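Local coordinates for VgrG protein (Vibrio cholerae, PDB 4DTH) that binds ATP and magnesium through the actin cross-linking domain of a VgrG toxin and probably uses them to join G-actin monomers covalently, at residues 226-229 / 230-234. Numbering follows the deposited sequence.
Sequences NVFA and YLTSI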
loop_
_atom_site.group_PDB
_atom_site.type_symbol
_atom_site.label_atom_id
_atom_site.label_comp_id
_atom_site.label_asym_id
_atom_site.label_seq_id
_atom_site.Cartn_x
_atom_site.Cartn_y
_atom_site.Cartn_z
ATOM N N ASN A 226 0.887 -17.252 17.460
ATOM C CA ASN A 226 1.227 -16.056 16.689
ATOM C C ASN A 226 0.147 -15.749 15.658
ATOM O O ASN A 226 -0.283 -14.594 15.560
ATOM C CB ASN A 226 2.594 -16.220 16.004
ATOM C CG ASN A 226 3.769 -16.074 16.944
ATOM O OD1 ASN A 226 3.784 -15.240 17.838
ATOM N ND2 ASN A 226 4.810 -16.845 16.742
ATOM N N VAL A 227 -0.307 -16.777 14.909
ATOM C CA VAL A 227 -1.362 -16.614 13.900
ATOM C C VAL A 227 -2.652 -16.160 14.587
ATOM O O VAL A 227 -3.307 -15.232 14.104
ATOM C CB VAL A 227 -1.578 -17.869 13.011
ATOM C CG1 VAL A 227 -2.791 -17.693 12.093
ATOM C CG2 VAL A 227 -0.330 -18.168 12.178
ATOM N N PHE A 228 -2.988 -16.784 15.727
ATOM C CA PHE A 228 -4.187 -16.414 16.480
ATOM C C PHE A 228 -4.136 -14.952 16.903
ATOM O O PHE A 228 -5.115 -14.249 16.698
ATOM C CB PHE A 228 -4.363 -17.316 17.713
ATOM C CG PHE A 228 -5.493 -16.894 18.624
ATOM C CD1 PHE A 228 -6.797 -17.315 18.381
ATOM C CD2 PHE A 228 -5.248 -16.111 19.746
ATOM C CE1 PHE A 228 -7.835 -16.960 19.250
ATOM C CE2 PHE A 228 -6.289 -15.769 20.621
ATOM C CZ PHE A 228 -7.573 -16.184 20.353
ATOM N N ALA A 229 -3.011 -14.493 17.493
ATOM C CA ALA A 229 -2.902 -13.096 17.927
ATOM C C ALA A 229 -3.023 -12.115 16.758
ATOM O O ALA A 229 -3.700 -11.094 16.892
ATOM C CB ALA A 229 -1.604 -12.867 18.665
ATOM N N TYR A 230 -2.397 -12.439 15.617
ATOM C CA TYR A 230 -2.425 -11.603 14.420
ATOM C C TYR A 230 -3.856 -11.485 13.880
ATOM O O TYR A 230 -4.364 -10.365 13.734
ATOM C CB TYR A 230 -1.468 -12.178 13.353
ATOM C CG TYR A 230 -1.477 -11.402 12.052
ATOM C CD1 TYR A 230 -0.864 -10.154 11.956
ATOM C CD2 TYR A 230 -2.139 -11.890 10.931
ATOM C CE1 TYR A 230 -0.887 -9.426 10.769
ATOM C CE2 TYR A 230 -2.155 -11.179 9.732
ATOM C CZ TYR A 230 -1.530 -9.946 9.658
ATOM O OH TYR A 230 -1.570 -9.235 8.488
ATOM N N LEU A 231 -4.503 -12.634 13.589
ATOM C CA LEU A 231 -5.867 -12.654 13.050
ATOM C C LEU A 231 -6.874 -12.065 14.021
ATOM O O LEU A 231 -7.677 -11.231 13.609
ATOM C CB LEU A 231 -6.288 -14.074 12.643
ATOM C CG LEU A 231 -5.655 -14.625 11.370
ATOM C CD1 LEU A 231 -6.135 -16.045 11.107
ATOM C CD2 LEU A 231 -5.961 -13.720 10.147
ATOM N N THR A 232 -6.825 -12.462 15.311
ATOM C CA THR A 232 -7.762 -11.911 16.296
ATOM C C THR A 232 -7.617 -10.392 16.384
ATOM O O THR A 232 -8.630 -9.707 16.404
ATOM C CB THR A 232 -7.648 -12.604 17.661
ATOM O OG1 THR A 232 -7.799 -14.015 17.491
ATOM C CG2 THR A 232 -8.700 -12.113 18.634
ATOM N N SER A 233 -6.371 -9.867 16.395
ATOM C CA SER A 233 -6.145 -8.416 16.451
ATOM C C SER A 233 -6.802 -7.713 15.256
ATOM O O SER A 233 -7.466 -6.698 15.443
ATOM C CB SER A 233 -4.654 -8.096 16.520
ATOM O OG SER A 233 -4.116 -8.574 17.747
ATOM N N ILE A 234 -6.658 -8.280 14.046
ATOM C CA ILE A 234 -7.261 -7.718 12.831
ATOM C C ILE A 234 -8.790 -7.784 12.896
ATOM O O ILE A 234 -9.451 -6.794 12.584
ATOM C CB ILE A 234 -6.695 -8.384 11.552
ATOM C CG1 ILE A 234 -5.234 -7.933 11.327
ATOM C CG2 ILE A 234 -7.584 -8.062 10.306
ATOM C CD1 ILE A 234 -4.545 -8.564 10.148
#
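The hydroxyl of Thr232 turns back to Phe228, one helical turn earlier. Thr232 OG1 donates to Phe228 O over 2.8 Å, from above the carbonyl plane, while Thr232 N reaches the same oxygen from the opposite face. Placed opposite its own carbonyl carbon (chi1 -54°), this hydroxyl also sits over the centre of the Phe228 ring, 3.4 Å above its plane. The ring gets there because CG extends away from the backbone N (chi1 174°), which carries it toward the next turn; Phe209 meets this ring too, with the planes inclined. Ser233 grips Ala229 O with two donors as well, OG at 2.7 Å and N at 3.0 Å from opposite faces, but here the N-H stands further out of the plane. Ser233 OG has a further hydrogen bond with Gln202 N. Round the helix, Val227 and Leu231 run alongside each other, CG1 to CD1 at 3.9 Å; the backbone bond from Leu231 N to Val227 O is nearly straight (N-H...O 174°). Helices 204-212 and 292-307 pack against this part of helix 221-245 in the actin cross-linking domain. A carbonyl shared by the N-H and hydroxyl of the residue four later is a familiar feature of serine and threonine in alpha-helices, met twice running in helix 221-245.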